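Local structure of CDA peptide synthetase I (Streptomyces coelicolor, 5DU9) at residues 119-122 / 123-127; 172-175 / 176-180; 207-210 / 211-215; 421-424 / 425-429. The protein is a nonribosomal peptide synthetase, whose modelled part is a condensation domain, a two-lobed fold of the CoA-dependent acyltransferase superfamily. The protein carries 1 engineered substitution. One frame throughout, in Å; residues are numbered along the deposited sequence.

Contact 1: residues 119-122 / 123-127; sequences QRWM and DRDRA
The guanidinium of Arg120 lies flat on that of Arg124, with centres 4.3 Å apart and planes only 8° from parallel. The overlap is offset: Arg124 CD covers one face of the Arg120 group near its rim, while Arg120 NH2 sits over a face of the Arg124 group and comes to 3.4 Å from Arg124 NH1. The two positive charges should repel each other, but both residues are exposed, so solvent can screen them while the flat, weakly hydrated faces stack. At the in-plane edge of a third guanidinium, that of Arg126, stands Asp123 OD1, a long salt bridge of 3.8 Å to Arg126 NH2, secondary to the bond from Arg126 NH1 to Pro241 O. The same Asp123 OD1 accepts from Gln119 NE2 at 2.9 Å. This donor lies above the carboxylate plane, although the oxygen stays close to the plane of the amide. A bend at chi2 (68°) turns the Gln119 amide forward along the helix, to Asp123, and its OE1 accepts from Arg383.

Arg120/Arg124 and Gln119/Asp123 are i to i+4 pairs, Asp123/Arg126 i to i+3, on helix 114-126, the connection of a beta-alpha-beta unit between strands 103-107 and 138-146. Backbone bonds such as Arg124 N to Arg120 O (3.1 Å) set their spacing. On the side turned to the sheet, Trp121 CZ3 meets Asp125 CB at 3.7 Å, obliquely to the indole, whose edge-to-face partner is Phe143. Asp125 suits this inner turn because its carboxylate is shared by Arg33, Tyr153 and Ser139. Met122, flexible and nonpolar, fills the buried side against Leu151 and Tyr153.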
# COMPACT_ATOMS: atom_id res chain seq x y z
N GLN A 119 -14.13 9.68 8.92
CA GLN A 119 -13.77 9.41 7.54
C GLN A 119 -13.73 10.71 6.74
O GLN A 119 -12.82 10.93 5.95
CB GLN A 119 -14.77 8.44 6.90
CG GLN A 119 -14.46 8.08 5.44
CD GLN A 119 -13.19 7.25 5.30
OE1 GLN A 119 -13.05 6.21 5.93
NE2 GLN A 119 -12.28 7.71 4.45
N ARG A 120 -14.71 11.57 6.97
CA ARG A 120 -14.78 12.86 6.31
C ARG A 120 -13.55 13.71 6.66
O ARG A 120 -13.00 14.39 5.79
CB ARG A 120 -16.06 13.60 6.69
CG ARG A 120 -16.22 14.96 6.03
CD ARG A 120 -17.58 15.57 6.30
NE ARG A 120 -17.64 16.95 5.85
CZ ARG A 120 -17.05 17.97 6.47
NH1 ARG A 120 -16.34 17.76 7.57
NH2 ARG A 120 -17.16 19.20 5.98
N TRP A 121 -13.13 13.64 7.91
CA TRP A 121 -11.95 14.39 8.36
C TRP A 121 -10.69 13.89 7.65
O TRP A 121 -9.87 14.69 7.20
CB TRP A 121 -11.78 14.28 9.87
CG TRP A 121 -10.85 15.31 10.44
CD1 TRP A 121 -11.21 16.48 11.05
CD2 TRP A 121 -9.42 15.28 10.44
NE1 TRP A 121 -10.09 17.18 11.44
CE2 TRP A 121 -8.98 16.46 11.07
CE3 TRP A 121 -8.47 14.37 9.97
CZ2 TRP A 121 -7.63 16.75 11.24
CZ3 TRP A 121 -7.13 14.67 10.13
CH2 TRP A 121 -6.72 15.85 10.76
N MET A 122 -10.55 12.57 7.58
CA MET A 122 -9.38 11.97 6.95
C MET A 122 -9.35 12.28 5.45
O MET A 122 -8.29 12.54 4.89
CB MET A 122 -9.37 10.46 7.19
CG MET A 122 -9.14 10.08 8.64
SD MET A 122 -8.99 8.30 8.92
CE MET A 122 -10.68 7.76 8.66
N ASP A 123 -10.52 12.24 4.81
CA ASP A 123 -10.61 12.54 3.38
C ASP A 123 -10.18 13.98 3.09
O ASP A 123 -9.50 14.25 2.11
CB ASP A 123 -12.03 12.31 2.87
CG ASP A 123 -12.41 10.85 2.83
OD1 ASP A 123 -11.50 9.99 2.80
OD2 ASP A 123 -13.62 10.55 2.80
N ARG A 124 -10.60 14.90 3.95
CA ARG A 124 -10.24 16.30 3.78
C ARG A 124 -8.76 16.53 4.06
O ARG A 124 -8.11 17.36 3.43
CB ARG A 124 -11.12 17.18 4.67
CG ARG A 124 -12.58 17.18 4.24
CD ARG A 124 -13.48 17.84 5.27
NE ARG A 124 -13.29 19.28 5.33
CZ ARG A 124 -13.90 20.16 4.54
NH1 ARG A 124 -14.76 19.75 3.61
NH2 ARG A 124 -13.66 21.46 4.68
N ASP A 125 -8.21 15.78 5.01
CA ASP A 125 -6.78 15.88 5.29
C ASP A 125 -5.98 15.37 4.10
O ASP A 125 -5.00 15.99 3.69
CB ASP A 125 -6.41 15.09 6.55
CG ASP A 125 -4.94 15.23 6.91
OD1 ASP A 125 -4.60 16.21 7.61
OD2 ASP A 125 -4.14 14.39 6.47
N ARG A 126 -6.40 14.23 3.56
CA ARG A 126 -5.71 13.59 2.44
C ARG A 126 -5.70 14.49 1.21
O ARG A 126 -4.85 14.34 0.33
CB ARG A 126 -6.38 12.24 2.13
CG ARG A 126 -6.18 11.72 0.71
CD ARG A 126 -6.59 10.25 0.58
NE ARG A 126 -8.04 10.06 0.46
CZ ARG A 126 -8.67 9.62 -0.63
NH1 ARG A 126 -8.00 9.30 -1.74
NH2 ARG A 126 -9.99 9.48 -0.62
N ALA A 127 -6.64 15.43 1.16
CA ALA A 127 -6.74 16.37 0.04
C ALA A 127 -5.84 17.59 0.22
O ALA A 127 -5.78 18.46 -0.65
CB ALA A 127 -8.19 16.81 -0.14

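Contact 2: residues 172-175 / 176-180; sequences RLAE and VYRAL
Arg172 reaches two residues of its own helix, Glu175 one short turn on and Val176 four residues on, an i to i+3 and i to i+4 arrangement on helix 163-182 of the condensation domain. The backbone supplies regular alpha-helical bonds: Val176 N gives to Arg172 O at 3.0 Å, Tyr177 N to Leu173 O likewise, and Arg178 N to Ala174 O at 2.9 Å. The bond from Ala179 N to Glu175 O is longer, 3.3 Å.

Polar side chains come next. Arg172 NH1 donates to Glu175 OE1 at 2.9 Å in a salt bridge; the oxygen lies in the guanidinium plane, but the nitrogen stands well above the carboxylate plane. Pro187 O takes a second bond from NH1, which should limit the rotation of the group. Arg178, bent at chi3 (-51°), curls back so that Glu175 CA lies over one guanidinium face, and its NH1 donates to Asp374 O instead of to the glutamate. The ring of Tyr177 leads away from residues 172-175, and its OH is hydrogen-bonded to Asp45 N.

The nonpolar contacts suit this largely buried part of the helix. Small Ala174 lets Arg178 NH1 pass 3.9 Å from its CB. Val176 packs on Leu55 of helix 46-58. Because its CG2 stands anti to the carbonyl carbon, this methyl is directed back along the helix and settles over the centre of the Arg172 guanidinium, 3.5 Å from CZ.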
# COMPACT_ATOMS: atom_id res chain seq x y z
N ARG A 172 6.05 0.62 16.48
CA ARG A 172 6.96 1.42 17.31
C ARG A 172 6.18 2.37 18.20
O ARG A 172 6.50 2.54 19.39
CB ARG A 172 7.94 2.20 16.43
CG ARG A 172 8.84 3.17 17.19
CD ARG A 172 9.63 2.47 18.28
NE ARG A 172 10.53 3.38 18.98
CZ ARG A 172 11.16 3.10 20.12
NH1 ARG A 172 10.99 1.91 20.69
NH2 ARG A 172 11.95 4.00 20.68
N LEU A 173 5.15 3.00 17.64
CA LEU A 173 4.31 3.93 18.39
C LEU A 173 3.72 3.24 19.61
O LEU A 173 3.75 3.78 20.72
CB LEU A 173 3.19 4.47 17.50
CG LEU A 173 2.22 5.45 18.18
CD1 LEU A 173 2.92 6.76 18.50
CD2 LEU A 173 1.00 5.69 17.31
N ALA A 174 3.16 2.06 19.40
CA ALA A 174 2.55 1.30 20.48
C ALA A 174 3.58 0.91 21.53
O ALA A 174 3.32 1.00 22.73
CB ALA A 174 1.86 0.07 19.94
N GLU A 175 4.76 0.50 21.07
CA GLU A 175 5.84 0.10 21.97
C GLU A 175 6.22 1.24 22.91
O GLU A 175 6.37 1.03 24.12
CB GLU A 175 7.06 -0.34 21.16
CG GLU A 175 8.19 -0.90 22.01
CD GLU A 175 9.36 -1.37 21.17
OE1 GLU A 175 9.75 -0.64 20.24
OE2 GLU A 175 9.89 -2.47 21.44
N VAL A 176 6.37 2.44 22.36
CA VAL A 176 6.72 3.61 23.17
C VAL A 176 5.58 3.96 24.12
O VAL A 176 5.81 4.27 25.29
CB VAL A 176 7.05 4.82 22.28
CG1 VAL A 176 7.35 6.06 23.12
CG2 VAL A 176 8.24 4.51 21.37
N TYR A 177 4.34 3.90 23.62
CA TYR A 177 3.17 4.22 24.43
C TYR A 177 3.06 3.30 25.65
O TYR A 177 2.76 3.75 26.76
CB TYR A 177 1.89 4.11 23.59
CG TYR A 177 0.62 4.40 24.37
CD1 TYR A 177 0.22 5.71 24.61
CD2 TYR A 177 -0.17 3.37 24.85
CE1 TYR A 177 -0.95 5.98 25.32
CE2 TYR A 177 -1.33 3.63 25.56
CZ TYR A 177 -1.71 4.94 25.79
OH TYR A 177 -2.87 5.21 26.49
N ARG A 178 3.30 2.01 25.45
CA ARG A 178 3.22 1.05 26.54
C ARG A 178 4.25 1.37 27.62
O ARG A 178 3.95 1.29 28.81
CB ARG A 178 3.43 -0.38 26.04
CG ARG A 178 2.29 -0.93 25.19
CD ARG A 178 2.39 -2.43 25.00
NE ARG A 178 3.72 -2.86 24.54
CZ ARG A 178 4.08 -2.96 23.27
NH1 ARG A 178 3.24 -2.66 22.29
NH2 ARG A 178 5.31 -3.37 22.97
N ALA A 179 5.45 1.75 27.20
CA ALA A 179 6.53 2.07 28.12
C ALA A 179 6.19 3.32 28.94
O ALA A 179 6.37 3.34 30.16
CB ALA A 179 7.83 2.28 27.37
N LEU A 180 5.70 4.36 28.27
CA LEU A 180 5.33 5.59 28.96
C LEU A 180 4.18 5.33 29.93
O LEU A 180 4.10 5.95 30.99
CB LEU A 180 4.93 6.68 27.95
CG LEU A 180 6.03 7.20 27.02
CD1 LEU A 180 5.48 8.28 26.09
CD2 LEU A 180 7.22 7.73 27.80

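Contact 3: residues 207-210 / 211-215; sequences SARY and ERDRA
Arg212 N reaches back to Ala208 O at 3.4 Å, a weak first-turn bond, whereas the next two tighten: Asp213 N to Arg209 O at 2.8 Å and Arg214 N to Tyr210 O at 2.9 Å. Helix 208-220 starts here. Ser207, extended at psi 167°, is its N-cap: its OG accepts weakly from Arg209 N and is also hydrogen-bonded to Tyr204 O. Serine suits the place because a short hydroxyl can turn back to a first-turn N-H, which has no earlier helical carbonyl to bond to.

Arg212 bends at chi3 (-58°) and lays one guanidinium face over Arg209 CA, with NH1 beside Ala208 CB at 3.6 Å. Its NH2 then stands over the centre of the Arg209 guanidinium, the two planes being almost perpendicular (89°). Asp213 does not pair directly with Arg209: a water accepts from Arg209 NH1 and donates to Asp213 OD1 (2.7 Å), while OD2 is held by Tyr204. A second water donates to Ala208 O and Glu211 OE1. Tyr210 meets the ring of Phe345, and Arg214 forms a salt bridge with Glu353.

Two arginines this close probably repel; their exposure to solvent and the water-linked carboxylate of Asp213 would soften the cost.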
# COMPACT_ATOMS: atom_id res chain seq x y z
N SER A 207 25.13 -3.45 -11.47
CA SER A 207 25.45 -4.88 -11.53
C SER A 207 25.05 -5.53 -12.84
O SER A 207 24.31 -4.95 -13.63
CB SER A 207 24.77 -5.62 -10.38
OG SER A 207 23.39 -5.80 -10.64
N ALA A 208 25.55 -6.74 -13.06
CA ALA A 208 25.21 -7.52 -14.25
C ALA A 208 23.74 -7.92 -14.24
O ALA A 208 23.15 -8.14 -15.29
CB ALA A 208 26.10 -8.75 -14.34
N ARG A 209 23.16 -8.02 -13.05
CA ARG A 209 21.77 -8.45 -12.91
C ARG A 209 20.82 -7.43 -13.54
O ARG A 209 19.77 -7.81 -14.07
CB ARG A 209 21.40 -8.65 -11.44
CG ARG A 209 20.00 -9.21 -11.23
CD ARG A 209 19.73 -9.53 -9.77
NE ARG A 209 20.68 -10.51 -9.25
CZ ARG A 209 20.53 -11.83 -9.35
NH1 ARG A 209 19.47 -12.35 -9.95
NH2 ARG A 209 21.45 -12.64 -8.84
N TYR A 210 21.19 -6.16 -13.48
CA TYR A 210 20.33 -5.10 -14.02
C TYR A 210 20.05 -5.34 -15.50
O TYR A 210 18.89 -5.27 -15.94
CB TYR A 210 20.98 -3.73 -13.83
CG TYR A 210 20.18 -2.61 -14.47
CD1 TYR A 210 20.40 -2.24 -15.79
CD2 TYR A 210 19.20 -1.93 -13.76
CE1 TYR A 210 19.67 -1.23 -16.38
CE2 TYR A 210 18.47 -0.91 -14.34
CZ TYR A 210 18.71 -0.57 -15.66
OH TYR A 210 17.99 0.44 -16.24
N GLU A 211 21.10 -5.61 -16.26
CA GLU A 211 20.98 -5.87 -17.69
C GLU A 211 20.09 -7.08 -17.95
O GLU A 211 19.24 -7.06 -18.84
CB GLU A 211 22.37 -6.08 -18.31
CG GLU A 211 22.35 -6.48 -19.77
CD GLU A 211 23.74 -6.48 -20.39
OE1 GLU A 211 24.73 -6.68 -19.65
OE2 GLU A 211 23.85 -6.28 -21.62
N ARG A 212 20.28 -8.14 -17.17
CA ARG A 212 19.49 -9.35 -17.31
C ARG A 212 18.02 -9.08 -17.01
O ARG A 212 17.13 -9.55 -17.71
CB ARG A 212 20.01 -10.46 -16.40
CG ARG A 212 21.39 -10.98 -16.78
CD ARG A 212 21.71 -12.29 -16.07
NE ARG A 212 21.64 -12.16 -14.62
CZ ARG A 212 22.67 -11.85 -13.83
NH1 ARG A 212 23.87 -11.62 -14.35
NH2 ARG A 212 22.50 -11.76 -12.52
N ASP A 213 17.77 -8.32 -15.95
CA ASP A 213 16.40 -7.97 -15.57
C ASP A 213 15.73 -7.13 -16.65
O ASP A 213 14.57 -7.36 -17.00
CB ASP A 213 16.37 -7.20 -14.25
CG ASP A 213 16.68 -8.07 -13.04
OD1 ASP A 213 16.67 -9.31 -13.17
OD2 ASP A 213 16.91 -7.50 -11.95
N ARG A 214 16.46 -6.16 -17.17
CA ARG A 214 15.96 -5.30 -18.24
C ARG A 214 15.53 -6.14 -19.44
O ARG A 214 14.45 -5.94 -20.00
CB ARG A 214 17.03 -4.29 -18.66
CG ARG A 214 16.57 -3.27 -19.68
CD ARG A 214 17.73 -2.41 -20.14
NE ARG A 214 17.39 -1.55 -21.27
CZ ARG A 214 18.27 -0.89 -22.01
NH1 ARG A 214 19.57 -0.98 -21.75
NH2 ARG A 214 17.86 -0.14 -23.02
N ALA A 215 16.37 -7.10 -19.81
CA ALA A 215 16.09 -7.97 -20.94
C ALA A 215 14.86 -8.84 -20.67
O ALA A 215 14.03 -9.04 -21.56
CB ALA A 215 17.29 -8.85 -21.24
O HOH W 1 24.43 -8.87 -17.71
O HOH W 2 17.38 -11.38 -11.56

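Contact 4: residues 421-424 / 425-429; sequences LTVL and QERFV
Leu421 accepts through its carbonyl O from Gln425 N at 2.9 Å, opening a run of i to i+4 bonds in helix 418-437 of the condensation domain. The same oxygen lies only 3.1 Å from Gln425 CB. Gln425 has chi1 at 143°, well away from a staggered value, so some torsional strain is likely; from CG onward its chain is extended and carries NE2 to Arg244 O, a bond that may repay the cost.

Thr422 follows on the exposed side. Its O accepts from Glu426 N at 3.1 Å, and a water lies 2.8 Å from both Thr422 O and Gln425 OE1. That water has more acceptors around it than protons to offer, so its bonds cannot all be made at once.

Val423, also exposed, gives the helix a beta-branched nonpolar patch for an arginine to lie against. Arg427 N donates to Val423 O at 3.0 Å, and the turn at chi3 (-55°) swings the Arg427 guanidinium back so that NH2 comes to 3.5 Å from Val423 CG1. The aliphatic surface of Val423 thus borders the guanidinium obliquely, while the Arg427 side chain also touches Phe278 and Leu448.

Leu424 bonds through its O to Phe428 N at 2.8 Å, and its CD1 is a looser neighbour of Arg427 NH1. Its side chain leans on Tyr416 and Leu230. On the buried side, Leu421, Leu424, Gln425 and Phe428 all touch Phe409 of strand 404-411, Gln425 and Val429 extend this packing onto strand 242-248, and Phe428 meets Phe278 of helix 267-283 edge-to-face.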
# COMPACT_ATOMS: atom_id res chain seq x y z
N LEU A 421 -17.95 1.75 -8.19
CA LEU A 421 -16.96 0.97 -7.47
C LEU A 421 -17.64 0.00 -6.51
O LEU A 421 -17.21 -1.13 -6.35
CB LEU A 421 -15.99 1.88 -6.71
CG LEU A 421 -15.05 2.70 -7.60
CD1 LEU A 421 -14.37 3.80 -6.79
CD2 LEU A 421 -14.00 1.81 -8.25
N THR A 422 -18.72 0.46 -5.87
CA THR A 422 -19.48 -0.38 -4.96
C THR A 422 -20.06 -1.59 -5.70
O THR A 422 -19.95 -2.72 -5.24
CB THR A 422 -20.62 0.42 -4.29
OG1 THR A 422 -20.05 1.41 -3.42
CG2 THR A 422 -21.54 -0.49 -3.47
N VAL A 423 -20.65 -1.34 -6.86
CA VAL A 423 -21.23 -2.40 -7.67
C VAL A 423 -20.16 -3.39 -8.13
O VAL A 423 -20.33 -4.61 -8.02
CB VAL A 423 -21.96 -1.83 -8.90
CG1 VAL A 423 -22.43 -2.93 -9.82
CG2 VAL A 423 -23.15 -1.01 -8.44
N LEU A 424 -19.05 -2.87 -8.65
CA LEU A 424 -17.96 -3.69 -9.17
C LEU A 424 -17.35 -4.58 -8.09
O LEU A 424 -17.06 -5.76 -8.30
CB LEU A 424 -16.88 -2.80 -9.76
CG LEU A 424 -15.86 -3.46 -10.68
CD1 LEU A 424 -16.51 -3.90 -11.97
CD2 LEU A 424 -14.72 -2.50 -10.95
N GLN A 425 -17.14 -3.98 -6.93
CA GLN A 425 -16.50 -4.65 -5.81
C GLN A 425 -17.37 -5.79 -5.27
O GLN A 425 -16.86 -6.86 -4.96
CB GLN A 425 -16.17 -3.61 -4.74
CG GLN A 425 -16.31 -3.98 -3.30
CD GLN A 425 -16.08 -2.76 -2.43
OE1 GLN A 425 -17.02 -2.09 -2.02
NE2 GLN A 425 -14.81 -2.45 -2.19
N GLU A 426 -18.68 -5.58 -5.19
CA GLU A 426 -19.57 -6.65 -4.75
C GLU A 426 -19.61 -7.77 -5.79
O GLU A 426 -19.60 -8.95 -5.44
CB GLU A 426 -20.98 -6.11 -4.50
CG GLU A 426 -21.98 -7.17 -4.02
CD GLU A 426 -21.50 -7.91 -2.79
OE1 GLU A 426 -21.30 -7.26 -1.74
OE2 GLU A 426 -21.31 -9.14 -2.87
N ARG A 427 -19.65 -7.40 -7.07
CA ARG A 427 -19.64 -8.37 -8.15
C ARG A 427 -18.37 -9.22 -8.13
O ARG A 427 -18.41 -10.44 -8.29
CB ARG A 427 -19.75 -7.67 -9.51
CG ARG A 427 -19.95 -8.63 -10.67
CD ARG A 427 -20.01 -7.88 -11.99
NE ARG A 427 -21.04 -6.85 -11.98
CZ ARG A 427 -21.05 -5.79 -12.79
NH1 ARG A 427 -20.08 -5.61 -13.68
NH2 ARG A 427 -22.03 -4.91 -12.70
N PHE A 428 -17.23 -8.56 -7.92
CA PHE A 428 -15.96 -9.26 -7.89
C PHE A 428 -15.89 -10.24 -6.73
O PHE A 428 -15.50 -11.39 -6.91
CB PHE A 428 -14.80 -8.28 -7.80
CG PHE A 428 -13.52 -8.92 -7.36
CD1 PHE A 428 -12.87 -9.83 -8.17
CD2 PHE A 428 -12.99 -8.63 -6.12
CE1 PHE A 428 -11.71 -10.44 -7.76
CE2 PHE A 428 -11.82 -9.24 -5.70
CZ PHE A 428 -11.18 -10.14 -6.53
N VAL A 429 -16.26 -9.79 -5.54
CA VAL A 429 -16.15 -10.64 -4.36
C VAL A 429 -17.07 -11.86 -4.48
O VAL A 429 -16.70 -12.95 -4.04
CB VAL A 429 -16.48 -9.86 -3.06
CG1 VAL A 429 -16.60 -10.81 -1.87
CG2 VAL A 429 -15.41 -8.82 -2.78
O HOH W 3 -19.49 -3.22 -2.52

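All four contacts are local, between residues three or four apart along separate helices, and no two touch. Contact 2 is the buried one, contact 4 is partly buried, and contacts 1 and 3 lie at the surface, on opposite sides of the chain's centre and about 42 Å apart between centres. Contacts 1 and 4 come nearest, about 9 Å between nearest atoms. Contact 1 belongs to a helix covering the six-stranded sheet, contact 4 to one packed on the four-stranded sheet. Arginine recurs with different partners: another arginine in contacts 1 and 3, stacked in the first and perpendicular in the second, a glutamate and a valine in contact 2, and a valine in contact 4.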